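Local coordinates for protein alpha-1,3-glucanase (Bacillus circulans, PDB 5ZRU) that hydrolyses alpha-1,3-glucan as the catalytic unit of a GH87 glycoside hydrolase, and probably binds carbohydrate through other parts of the full-length protein, at residues 23-28 with 67-72; 38-43 with 496-501; 47-52 with 167-172. One frame throughout, in Å; residues are numbered along the deposited sequence.

Contact 1 of 3, residues 23-28 with 67-72; sequences TDDAAR and TIRPGE. With CA (calcium ion), chain M.
D25 OD2 comes up to the NH2 edge of the R69 guanidinium, near its plane, and forms a surface salt bridge with R69 NH2 at 2.7 Å. The two side chains cross at about a right angle, and the carboxylate plane is turned 80° from the guanidinium plane. D25 OD1 stays 4.0 Å from R69 NH2; the grip is therefore single-pronged, not the paired two-oxygen kind. R69 reaches this point because its chain runs extended from CG to NE. The neighbouring nitrogen of the same group, R69 NH1, donates to E72 OE1 at 2.9 Å with an N-H...O angle of 148°. E72 OE1 accepts through its syn lone pair and lies 13° out of the guanidinium plane of R69. R69 NH2 also donates to R20 O; the two carboxylates together with this carbonyl hold the guanidinium, and Y21 adds a cation-pi contact. E72 is brought within range by the type II turn from R69 to E72, closed by E72 N to R69 O at 3.1 Å, with G71 at positive phi.

A second link uses water 1, which donates to D25 O at 3.0 Å and accepts from T67 N at 3.1 Å, so the two backbones are bridged through water alongside the direct salt bridge. At the other end of the short 3-10 segment 23-25, T23 OG1 binds the calcium ion at 2.5 Å. D25, R69 and E72 form a surface salt-bridge network that ties the calcium-binding turn of catalytic domain D1 to the loop after strand 63-67.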
ATOM      1  N   THR A  23      -3.797 -15.008  12.350  1.00 13.91           N
ATOM      2  CA  THR A  23      -3.642 -16.444  12.138  1.00 12.77           C
ATOM      3  C   THR A  23      -3.651 -17.215  13.450  1.00 16.27           C
ATOM      4  O   THR A  23      -4.349 -18.228  13.583  1.00 18.64           O
ATOM      5  CB  THR A  23      -2.350 -16.705  11.367  1.00 16.59           C
ATOM      6  OG1 THR A  23      -2.407 -16.025  10.106  1.00 14.23           O
ATOM      7  CG2 THR A  23      -2.165 -18.184  11.124  1.00 16.54           C
ATOM      8  N   ASP A  24      -2.896 -16.745  14.441  1.00 16.11           N
ATOM      9  CA  ASP A  24      -2.759 -17.503  15.678  1.00 22.01           C
ATOM     10  C   ASP A  24      -3.968 -17.369  16.596  1.00 20.58           C
ATOM     11  O   ASP A  24      -4.098 -18.168  17.529  1.00 23.19           O
ATOM     12  CB  ASP A  24      -1.483 -17.079  16.406  1.00 20.79           C
ATOM     13  CG  ASP A  24      -0.223 -17.417  15.613  1.00 29.21           C
ATOM     14  OD1 ASP A  24      -0.091 -18.579  15.173  1.00 35.66           O
ATOM     15  OD2 ASP A  24       0.627 -16.523  15.423  1.00 33.13           O
ATOM     16  N   ASP A  25      -4.846 -16.389  16.359  1.00 19.05           N
ATOM     17  CA  ASP A  25      -6.104 -16.284  17.097  1.00 16.96           C
ATOM     18  C   ASP A  25      -7.132 -17.324  16.663  1.00 17.11           C
ATOM     19  O   ASP A  25      -8.157 -17.483  17.337  1.00 18.58           O
ATOM     20  CB  ASP A  25      -6.720 -14.890  16.923  1.00 18.97           C
ATOM     21  CG  ASP A  25      -5.868 -13.777  17.512  1.00 28.47           C
ATOM     22  OD1 ASP A  25      -5.229 -13.993  18.561  1.00 30.45           O
ATOM     23  OD2 ASP A  25      -5.856 -12.666  16.921  1.00 33.89           O
ATOM     24  N   ALA A  26      -6.897 -18.029  15.564  1.00 16.98           N
ATOM     25  CA  ALA A  26      -7.912 -18.899  14.991  1.00 16.40           C
ATOM     26  C   ALA A  26      -7.767 -20.326  15.489  1.00 16.90           C
ATOM     27  O   ALA A  26      -6.655 -20.844  15.632  1.00 18.87           O
ATOM     28  CB  ALA A  26      -7.835 -18.900  13.464  1.00 16.53           C
ATOM     29  N   ALA A  27      -8.907 -20.962  15.727  1.00 17.17           N
ATOM     30  CA  ALA A  27      -8.965 -22.412  15.790  1.00 19.41           C
ATOM     31  C   ALA A  27      -9.004 -22.977  14.373  1.00 19.28           C
ATOM     32  O   ALA A  27      -9.696 -22.442  13.499  1.00 17.78           O
ATOM     33  CB  ALA A  27     -10.197 -22.860  16.575  1.00 23.88           C
ATOM     34  N   ARG A  28      -8.253 -24.054  14.150  1.00 16.85           N
ATOM     35  CA  ARG A  28      -8.160 -24.722  12.856  1.00 16.07           C
ATOM     36  C   ARG A  28      -8.818 -26.092  12.926  1.00 18.08           C
ATOM     37  O   ARG A  28      -8.661 -26.810  13.914  1.00 19.16           O
ATOM     38  CB  ARG A  28      -6.701 -24.930  12.433  1.00 21.29           C
ATOM     39  CG  ARG A  28      -5.817 -23.724  12.490  1.00 26.41           C
ATOM     40  CD  ARG A  28      -4.460 -24.049  11.882  1.00 27.57           C
ATOM     41  NE  ARG A  28      -3.624 -24.898  12.730  1.00 26.63           N
ATOM     42  CZ  ARG A  28      -2.928 -24.456  13.776  1.00 32.04           C
ATOM     43  NH1 ARG A  28      -2.988 -23.174  14.127  1.00 24.48           N
ATOM     44  NH2 ARG A  28      -2.179 -25.294  14.482  1.00 36.84           N
ATOM     45  N   THR A  67     -13.336 -16.329  17.558  1.00 14.60           N
ATOM     46  CA  THR A  67     -14.366 -15.882  18.487  1.00 15.14           C
ATOM     47  C   THR A  67     -14.205 -14.389  18.734  1.00 15.22           C
ATOM     48  O   THR A  67     -13.123 -13.934  19.116  1.00 13.00           O
ATOM     49  CB  THR A  67     -14.297 -16.644  19.812  1.00 16.32           C
ATOM     50  OG1 THR A  67     -14.396 -18.042  19.550  1.00 20.58           O
ATOM     51  CG2 THR A  67     -15.455 -16.239  20.722  1.00 17.65           C
ATOM     52  N   ILE A  68     -15.286 -13.635  18.519  1.00 15.70           N
ATOM     53  CA  ILE A  68     -15.231 -12.185  18.677  1.00 13.76           C
ATOM     54  C   ILE A  68     -14.892 -11.838  20.118  1.00 18.27           C
ATOM     55  O   ILE A  68     -15.474 -12.390  21.060  1.00 19.10           O
ATOM     56  CB  ILE A  68     -16.564 -11.561  18.249  1.00 15.89           C
ATOM     57  CG1 ILE A  68     -16.902 -11.991  16.819  1.00 16.90           C
ATOM     58  CG2 ILE A  68     -16.508 -10.049  18.372  1.00 12.95           C
ATOM     59  CD1 ILE A  68     -15.846 -11.555  15.794  1.00 16.19           C
ATOM     60  N   ARG A  69     -13.952 -10.913  20.295  1.00 15.87           N
ATOM     61  CA  ARG A  69     -13.466 -10.521  21.611  1.00 17.48           C
ATOM     62  C   ARG A  69     -14.432  -9.561  22.304  1.00 18.47           C
ATOM     63  O   ARG A  69     -15.255  -8.912  21.653  1.00 19.37           O
ATOM     64  CB  ARG A  69     -12.105  -9.844  21.490  1.00 18.58           C
ATOM     65  CG  ARG A  69     -11.018 -10.657  20.827  1.00 22.10           C
ATOM     66  CD  ARG A  69      -9.784  -9.780  20.643  1.00 15.83           C
ATOM     67  NE  ARG A  69      -8.789 -10.444  19.826  1.00 29.40           N
ATOM     68  CZ  ARG A  69      -8.470 -10.082  18.592  1.00 22.25           C
ATOM     69  NH1 ARG A  69      -9.050  -9.028  18.027  1.00 17.27           N
ATOM     70  NH2 ARG A  69      -7.550 -10.769  17.933  1.00 27.27           N
ATOM     71  N   PRO A  70     -14.342  -9.448  23.633  1.00 18.77           N
ATOM     72  CA  PRO A  70     -15.110  -8.416  24.346  1.00 18.24           C
ATOM     73  C   PRO A  70     -14.868  -7.032  23.758  1.00 20.82           C
ATOM     74  O   PRO A  70     -13.741  -6.669  23.416  1.00 18.27           O
ATOM     75  CB  PRO A  70     -14.583  -8.511  25.782  1.00 19.87           C
ATOM     76  CG  PRO A  70     -14.101  -9.918  25.920  1.00 23.22           C
ATOM     77  CD  PRO A  70     -13.581 -10.314  24.553  1.00 21.74           C
ATOM     78  N   GLY A  71     -15.943  -6.261  23.633  1.00 18.69           N
ATOM     79  CA  GLY A  71     -15.848  -4.916  23.114  1.00 20.21           C
ATOM     80  C   GLY A  71     -15.582  -4.803  21.629  1.00 20.90           C
ATOM     81  O   GLY A  71     -15.392  -3.684  21.141  1.00 20.32           O
ATOM     82  N   GLU A  72     -15.562  -5.906  20.889  1.00 16.14           N
ATOM     83  CA  GLU A  72     -15.278  -5.882  19.460  1.00 17.61           C
ATOM     84  C   GLU A  72     -16.473  -6.431  18.683  1.00 18.70           C
ATOM     85  O   GLU A  72     -17.528  -6.734  19.249  1.00 18.67           O
ATOM     86  CB  GLU A  72     -13.995  -6.667  19.155  1.00 16.39           C
ATOM     87  CG  GLU A  72     -12.784  -6.051  19.821  1.00 17.00           C
ATOM     88  CD  GLU A  72     -11.491  -6.768  19.511  1.00 16.86           C
ATOM     89  OE1 GLU A  72     -11.421  -7.518  18.506  1.00 16.11           O
ATOM     90  OE2 GLU A  72     -10.541  -6.579  20.292  1.00 16.07           O
TER
HETATM   91 CA    CA M 611      -0.723 -14.336   9.510  1.00 19.56          CA
HETATM   92  O   HOH W   1     -10.381 -15.607  18.078  1.00 26.79           O
HETATM   93  O   HOH W   2       0.094 -14.216  11.838  1.00 17.19           O

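Contact 2 of 3, residues 38-43 with 496-501; sequences PNFDQA and NTQRSA
The F40 ring and the Q498 amide lie stacked, their planes 9° apart, with Q498 CG on one face of the ring, directly over its centre. CG stands 3.5 Å from the F40 ring centroid and only 7° off the ring normal, which meets the definition of a CH-pi contact. From there the amide runs out over the CD1 side: Q498 CD is 3.4 Å from F40 CD1, and Q498 OE1 is 3.5 Å from F40 CB. CG thus covers the centre, CD lies over the CG-CD1 rim, and the amide O and N reach past it. N496 O approaches the ring obliquely at 4.4 Å from F40 CZ and is buried by the contact without a polar partner, while Q52 packs against F40 from the D1 side.

The amide is anchored from outside the pair, since Q498 NE2 donates to N460 O. On the other segment, two successive Asx turns shape the loop that presents F40: N39 OD1 accepts from D41 N at 3.1 Å, and D41 OD1 from A43 N at 2.9 Å. This amide-on-aromatic stack is interdomain packing, joining a loop of domain D1 to one between strands 487-495 and 502-505 of the parallel beta-helix, the pectate-lyase-like fold of D2.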
ATOM      1  N   PRO A  38       9.232 -19.070   8.513  1.00 18.60           N
ATOM      2  CA  PRO A  38       9.977 -18.313   9.530  1.00 19.10           C
ATOM      3  C   PRO A  38      11.330 -17.808   9.052  1.00 17.97           C
ATOM      4  O   PRO A  38      11.874 -16.885   9.665  1.00 19.91           O
ATOM      5  CB  PRO A  38      10.119 -19.321  10.683  1.00 17.75           C
ATOM      6  CG  PRO A  38      10.042 -20.642  10.039  1.00 20.49           C
ATOM      7  CD  PRO A  38       9.095 -20.493   8.871  1.00 17.93           C
ATOM      8  N   ASN A  39      11.892 -18.368   7.984  1.00 18.72           N
ATOM      9  CA  ASN A  39      13.145 -17.864   7.438  1.00 17.71           C
ATOM     10  C   ASN A  39      12.933 -16.891   6.282  1.00 16.61           C
ATOM     11  O   ASN A  39      13.898 -16.549   5.594  1.00 17.23           O
ATOM     12  CB  ASN A  39      14.028 -19.025   6.980  1.00 20.64           C
ATOM     13  CG  ASN A  39      13.415 -19.799   5.831  1.00 25.72           C
ATOM     14  OD1 ASN A  39      12.265 -19.562   5.445  1.00 23.37           O
ATOM     15  ND2 ASN A  39      14.167 -20.745   5.291  1.00 26.96           N
ATOM     16  N   PHE A  40      11.692 -16.467   6.036  1.00 14.12           N
ATOM     17  CA  PHE A  40      11.355 -15.466   5.020  1.00 10.36           C
ATOM     18  C   PHE A  40      11.634 -15.945   3.599  1.00 12.97           C
ATOM     19  O   PHE A  40      11.803 -15.123   2.684  1.00 15.29           O
ATOM     20  CB  PHE A  40      12.084 -14.138   5.281  1.00 12.16           C
ATOM     21  CG  PHE A  40      11.863 -13.595   6.661  1.00 12.83           C
ATOM     22  CD1 PHE A  40      10.740 -12.829   6.944  1.00 12.39           C
ATOM     23  CD2 PHE A  40      12.755 -13.874   7.684  1.00 11.24           C
ATOM     24  CE1 PHE A  40      10.521 -12.332   8.223  1.00 12.65           C
ATOM     25  CE2 PHE A  40      12.544 -13.374   8.968  1.00 16.31           C
ATOM     26  CZ  PHE A  40      11.426 -12.609   9.235  1.00 14.16           C
ATOM     27  N   ASP A  41      11.667 -17.259   3.381  1.00 14.53           N
ATOM     28  CA  ASP A  41      11.988 -17.815   2.071  1.00 16.05           C
ATOM     29  C   ASP A  41      10.866 -17.503   1.085  1.00 13.25           C
ATOM     30  O   ASP A  41       9.738 -17.976   1.252  1.00 12.19           O
ATOM     31  CB  ASP A  41      12.207 -19.322   2.209  1.00 16.84           C
ATOM     32  CG  ASP A  41      12.451 -20.028   0.881  1.00 20.80           C
ATOM     33  OD1 ASP A  41      12.482 -19.383  -0.190  1.00 15.40           O
ATOM     34  OD2 ASP A  41      12.615 -21.270   0.920  1.00 22.21           O
ATOM     35  N   GLN A  42      11.174 -16.724   0.045  1.00 11.49           N
ATOM     36  CA  GLN A  42      10.123 -16.233  -0.842  1.00 11.30           C
ATOM     37  C   GLN A  42       9.601 -17.295  -1.796  1.00 11.56           C
ATOM     38  O   GLN A  42       8.621 -17.040  -2.506  1.00 11.12           O
ATOM     39  CB  GLN A  42      10.618 -15.020  -1.633  1.00  9.86           C
ATOM     40  CG  GLN A  42      10.885 -13.829  -0.720  1.00 10.28           C
ATOM     41  CD  GLN A  42      11.505 -12.659  -1.445  1.00  9.60           C
ATOM     42  OE1 GLN A  42      11.032 -12.256  -2.506  1.00 10.28           O
ATOM     43  NE2 GLN A  42      12.577 -12.110  -0.878  1.00  9.08           N
ATOM     44  N   ALA A  43      10.221 -18.477  -1.823  1.00 13.17           N
ATOM     45  CA  ALA A  43       9.613 -19.584  -2.544  1.00 13.86           C
ATOM     46  C   ALA A  43       8.314 -20.034  -1.888  1.00 13.09           C
ATOM     47  O   ALA A  43       7.481 -20.651  -2.560  1.00 14.11           O
ATOM     48  CB  ALA A  43      10.585 -20.760  -2.638  1.00 15.60           C
ATOM     49  N   ASN A 496      13.210  -7.430  14.584  1.00 10.03           N
ATOM     50  CA  ASN A 496      13.256  -8.709  13.867  1.00 12.24           C
ATOM     51  C   ASN A 496      13.511  -8.525  12.372  1.00  9.56           C
ATOM     52  O   ASN A 496      12.791  -9.055  11.522  1.00 12.15           O
ATOM     53  CB  ASN A 496      11.980  -9.513  14.106  1.00 13.26           C
ATOM     54  CG  ASN A 496      12.022 -10.274  15.416  1.00 28.00           C
ATOM     55  OD1 ASN A 496      13.104 -10.556  15.938  1.00 28.79           O
ATOM     56  ND2 ASN A 496      10.852 -10.599  15.964  1.00 30.31           N
ATOM     57  N   THR A 497      14.584  -7.805  12.061  1.00 10.94           N
ATOM     58  CA  THR A 497      14.953  -7.542  10.677  1.00  8.78           C
ATOM     59  C   THR A 497      15.481  -8.810  10.004  1.00 10.18           C
ATOM     60  O   THR A 497      16.177  -9.623  10.622  1.00  7.85           O
ATOM     61  CB  THR A 497      15.993  -6.422  10.623  1.00 11.55           C
ATOM     62  OG1 THR A 497      15.371  -5.181  11.003  1.00  9.30           O
ATOM     63  CG2 THR A 497      16.586  -6.285   9.216  1.00  8.87           C
ATOM     64  N   GLN A 498      15.131  -8.972   8.725  1.00  8.16           N
ATOM     65  CA  GLN A 498      15.499 -10.174   7.978  1.00 10.18           C
ATOM     66  C   GLN A 498      17.008 -10.272   7.792  1.00 10.11           C
ATOM     67  O   GLN A 498      17.618 -11.293   8.128  1.00 10.80           O
ATOM     68  CB  GLN A 498      14.770 -10.183   6.626  1.00  8.76           C
ATOM     69  CG  GLN A 498      13.233 -10.144   6.788  1.00  8.44           C
ATOM     70  CD  GLN A 498      12.476 -10.276   5.475  1.00 10.97           C
ATOM     71  OE1 GLN A 498      12.975 -10.853   4.507  1.00 10.33           O
ATOM     72  NE2 GLN A 498      11.259  -9.735   5.440  1.00  8.27           N
ATOM     73  N   ARG A 499      17.629  -9.231   7.234  1.00  8.91           N
ATOM     74  CA  ARG A 499      19.085  -9.212   7.112  1.00 10.87           C
ATOM     75  C   ARG A 499      19.637  -8.086   7.992  1.00  8.43           C
ATOM     76  O   ARG A 499      19.534  -8.174   9.214  1.00 10.61           O
ATOM     77  CB  ARG A 499      19.516  -9.084   5.642  1.00 10.24           C
ATOM     78  CG  ARG A 499      21.018  -9.385   5.403  1.00  9.68           C
ATOM     79  CD  ARG A 499      21.412 -10.821   5.837  1.00 12.00           C
ATOM     80  NE  ARG A 499      22.783 -11.153   5.424  1.00 13.15           N
ATOM     81  CZ  ARG A 499      23.114 -11.523   4.190  1.00 13.61           C
ATOM     82  NH1 ARG A 499      22.176 -11.628   3.260  1.00 10.52           N
ATOM     83  NH2 ARG A 499      24.380 -11.804   3.882  1.00 12.49           N
ATOM     84  N   SER A 500      20.214  -7.027   7.424  1.00 11.05           N
ATOM     85  CA  SER A 500      20.753  -5.951   8.252  1.00 10.08           C
ATOM     86  C   SER A 500      19.717  -4.853   8.485  1.00  9.48           C
ATOM     87  O   SER A 500      18.919  -4.535   7.600  1.00 10.09           O
ATOM     88  CB  SER A 500      22.025  -5.353   7.635  1.00 11.08           C
ATOM     89  OG  SER A 500      23.073  -6.315   7.625  1.00 11.89           O
ATOM     90  N   ALA A 501      19.734  -4.272   9.689  1.00 10.91           N
ATOM     91  CA  ALA A 501      18.723  -3.269  10.031  1.00 10.10           C
ATOM     92  C   ALA A 501      18.906  -1.980   9.232  1.00 10.02           C
ATOM     93  O   ALA A 501      17.938  -1.426   8.700  1.00 11.76           O
ATOM     94  CB  ALA A 501      18.755  -2.971  11.536  1.00 10.73           C
TER

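Contact 3 of 3, residues 47-52 with 167-172; sequences SEASGQ and GVDFLE. With CA (calcium ion), chain M.
S50 and D169 make the tight part of this contact, around the calcium ion. S50 N donates to D169 OD2 at 2.8 Å, almost perfectly straight at 178°, reaching the oxygen on its syn side and 25° out of the carboxylate plane. D169 OD1 binds calcium at 2.4 Å, and S50 supplies two ligands, its backbone O at 2.4 Å and, more distantly, OG at 2.8 Å. With chi1 at 67°, OG sits between the backbone N and the carbonyl carbon, where it can face the ion together with O. S50 OG and D169 OD1 are 2.8 Å apart as fellow ligands, held by the metal and not by a hydrogen bond.

Packing is looser to the sides. A49 comes closest through its CA, 3.6 Å from D169 OD2, with A49 CB at 4.0 Å from the same oxygen, and S50 OG lies at the edge of the F170 ring, 3.6 Å from F170 CD2. Water 2 is one of seven calcium ligands, and D22, T23 and R53 complete the shell. D169 and F170 both face R80 as a classic beta bulge, and R80 forms a salt bridge to D169 OD2. The two carboxylate oxygens therefore divide their work, one on calcium and one on S50 N and R80, a pattern likely to favour the charged form of D169.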
ATOM      1  N   SER A  47       5.645 -16.637   2.985  1.00  9.10           N
ATOM      2  CA  SER A  47       6.508 -15.461   3.116  1.00 10.16           C
ATOM      3  C   SER A  47       5.738 -14.159   2.941  1.00 10.25           C
ATOM      4  O   SER A  47       6.194 -13.106   3.417  1.00  8.56           O
ATOM      5  CB  SER A  47       7.657 -15.498   2.100  1.00  9.22           C
ATOM      6  OG  SER A  47       7.173 -15.406   0.765  1.00  8.71           O
ATOM      7  N   GLU A  48       4.587 -14.197   2.270  1.00  8.98           N
ATOM      8  CA  GLU A  48       3.770 -13.007   2.083  1.00  8.34           C
ATOM      9  C   GLU A  48       2.570 -12.936   3.021  1.00  9.79           C
ATOM     10  O   GLU A  48       1.769 -12.002   2.905  1.00  9.80           O
ATOM     11  CB  GLU A  48       3.284 -12.922   0.629  1.00 10.51           C
ATOM     12  CG  GLU A  48       4.390 -12.653  -0.384  1.00 10.51           C
ATOM     13  CD  GLU A  48       3.817 -12.360  -1.749  1.00  8.96           C
ATOM     14  OE1 GLU A  48       3.450 -11.191  -2.018  1.00  8.62           O
ATOM     15  OE2 GLU A  48       3.695 -13.306  -2.543  1.00 10.18           O
ATOM     16  N   ALA A  49       2.415 -13.886   3.940  1.00  8.02           N
ATOM     17  CA  ALA A  49       1.378 -13.772   4.959  1.00  8.48           C
ATOM     18  C   ALA A  49       1.846 -12.878   6.102  1.00 10.22           C
ATOM     19  O   ALA A  49       3.043 -12.791   6.395  1.00 10.46           O
ATOM     20  CB  ALA A  49       1.008 -15.152   5.508  1.00  9.20           C
ATOM     21  N   SER A  50       0.895 -12.206   6.762  1.00 10.62           N
ATOM     22  CA  SER A  50       1.278 -11.429   7.936  1.00 10.73           C
ATOM     23  C   SER A  50       1.922 -12.357   8.960  1.00 15.30           C
ATOM     24  O   SER A  50       1.464 -13.486   9.183  1.00 12.00           O
ATOM     25  CB  SER A  50       0.074 -10.697   8.546  1.00 15.76           C
ATOM     26  OG  SER A  50      -0.857 -11.622   9.092  1.00 23.20           O
ATOM     27  N   GLY A  51       3.034 -11.907   9.536  1.00 12.51           N
ATOM     28  CA  GLY A  51       3.769 -12.734  10.472  1.00 13.04           C
ATOM     29  C   GLY A  51       4.334 -14.001   9.859  1.00 16.46           C
ATOM     30  O   GLY A  51       4.748 -14.905  10.591  1.00 12.26           O
ATOM     31  N   GLN A  52       4.362 -14.065   8.517  1.00 11.53           N
ATOM     32  CA  GLN A  52       4.862 -15.221   7.768  1.00 12.80           C
ATOM     33  C   GLN A  52       4.153 -16.514   8.177  1.00 11.64           C
ATOM     34  O   GLN A  52       4.752 -17.592   8.220  1.00 12.47           O
ATOM     35  CB  GLN A  52       6.381 -15.352   7.906  1.00 16.07           C
ATOM     36  CG  GLN A  52       7.135 -14.106   7.399  1.00 12.75           C
ATOM     37  CD  GLN A  52       7.124 -12.969   8.410  1.00 10.78           C
ATOM     38  OE1 GLN A  52       7.406 -13.171   9.599  1.00 14.69           O
ATOM     39  NE2 GLN A  52       6.794 -11.772   7.947  1.00 13.54           N
ATOM     40  N   GLY A 167      -6.001 -20.166   1.170  1.00 11.95           N
ATOM     41  CA  GLY A 167      -5.343 -19.789   2.410  1.00  8.58           C
ATOM     42  C   GLY A 167      -6.024 -18.576   3.004  1.00 11.51           C
ATOM     43  O   GLY A 167      -6.440 -17.677   2.279  1.00 11.59           O
ATOM     44  N   VAL A 168      -6.139 -18.562   4.330  1.00 10.32           N
ATOM     45  CA  VAL A 168      -6.688 -17.403   5.032  1.00 10.69           C
ATOM     46  C   VAL A 168      -5.629 -16.866   5.978  1.00  9.01           C
ATOM     47  O   VAL A 168      -5.162 -17.584   6.871  1.00 10.93           O
ATOM     48  CB  VAL A 168      -7.979 -17.740   5.794  1.00  9.94           C
ATOM     49  CG1 VAL A 168      -8.536 -16.491   6.461  1.00 10.29           C
ATOM     50  CG2 VAL A 168      -9.007 -18.320   4.836  1.00 13.35           C
ATOM     51  N   ASP A 169      -5.281 -15.589   5.809  1.00  8.99           N
ATOM     52  CA  ASP A 169      -4.316 -14.915   6.676  1.00  8.18           C
ATOM     53  C   ASP A 169      -5.011 -14.331   7.907  1.00 12.05           C
ATOM     54  O   ASP A 169      -4.721 -14.721   9.046  1.00 10.64           O
ATOM     55  CB  ASP A 169      -3.597 -13.827   5.861  1.00  8.16           C
ATOM     56  CG  ASP A 169      -2.391 -13.246   6.561  1.00 11.55           C
ATOM     57  OD1 ASP A 169      -2.064 -13.676   7.692  1.00 12.48           O
ATOM     58  OD2 ASP A 169      -1.769 -12.330   5.970  1.00 12.18           O
ATOM     59  N   PHE A 170      -5.954 -13.416   7.697  1.00 10.88           N
ATOM     60  CA  PHE A 170      -6.636 -12.798   8.828  1.00 11.90           C
ATOM     61  C   PHE A 170      -7.988 -12.268   8.375  1.00  9.13           C
ATOM     62  O   PHE A 170      -8.273 -12.168   7.182  1.00 10.84           O
ATOM     63  CB  PHE A 170      -5.804 -11.668   9.456  1.00 11.09           C
ATOM     64  CG  PHE A 170      -5.421 -10.561   8.490  1.00 11.49           C
ATOM     65  CD1 PHE A 170      -6.348  -9.613   8.085  1.00 11.91           C
ATOM     66  CD2 PHE A 170      -4.118 -10.442   8.037  1.00 10.36           C
ATOM     67  CE1 PHE A 170      -5.994  -8.580   7.193  1.00 11.25           C
ATOM     68  CE2 PHE A 170      -3.752  -9.407   7.157  1.00 10.46           C
ATOM     69  CZ  PHE A 170      -4.694  -8.482   6.742  1.00 12.55           C
ATOM     70  N   LEU A 171      -8.813 -11.929   9.361  1.00  8.95           N
ATOM     71  CA  LEU A 171      -9.987 -11.093   9.179  1.00 10.01           C
ATOM     72  C   LEU A 171      -9.785  -9.776   9.915  1.00 10.35           C
ATOM     73  O   LEU A 171      -9.128  -9.721  10.959  1.00 11.15           O
ATOM     74  CB  LEU A 171     -11.255 -11.770   9.713  1.00 11.73           C
ATOM     75  CG  LEU A 171     -11.583 -13.173   9.203  1.00 10.07           C
ATOM     76  CD1 LEU A 171     -12.895 -13.672   9.839  1.00 10.67           C
ATOM     77  CD2 LEU A 171     -11.679 -13.164   7.694  1.00 10.35           C
ATOM     78  N   GLU A 172     -10.355  -8.712   9.360  1.00  9.35           N
ATOM     79  CA  GLU A 172     -10.502  -7.442  10.058  1.00  7.98           C
ATOM     80  C   GLU A 172     -11.989  -7.119  10.124  1.00  9.81           C
ATOM     81  O   GLU A 172     -12.697  -7.240   9.121  1.00 11.53           O
ATOM     82  CB  GLU A 172      -9.699  -6.332   9.362  1.00  9.67           C
ATOM     83  CG  GLU A 172      -8.209  -6.455   9.658  1.00 12.18           C
ATOM     84  CD  GLU A 172      -7.324  -5.527   8.838  1.00 13.83           C
ATOM     85  OE1 GLU A 172      -7.784  -4.994   7.814  1.00 14.00           O
ATOM     86  OE2 GLU A 172      -6.157  -5.331   9.236  1.00 17.76           O
TER
HETATM   87 CA    CA M 611      -0.723 -14.336   9.510  1.00 19.56          CA
HETATM   88  O   HOH W   2       0.094 -14.216  11.838  1.00 17.19           O

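From the N terminus, the chain enters contact 1 at 23-28, passes 38-43 of contact 2 and 47-52 of contact 3, and closes contact 1 at 67-72. Contact 3 closes next at 167-172 in the strand 166-174, so contacts 1 and 3 cross. Contact 2 closes only at 496-501, crossing contact 1 and enclosing contact 3. Contacts 1 and 3 share water 2, and T23 OG1 probably hydrogen-bonds D169 O at 2.9 Å. Contacts 2 and 3 touch where F40 packs on Q52. Contacts 1 and 3 join parts of D1 round one calcium ion: the 23-25 turn, the loops after strands 33-36 and 63-67, and strand 166-174, while contact 2 fastens D1 to the beta-helix.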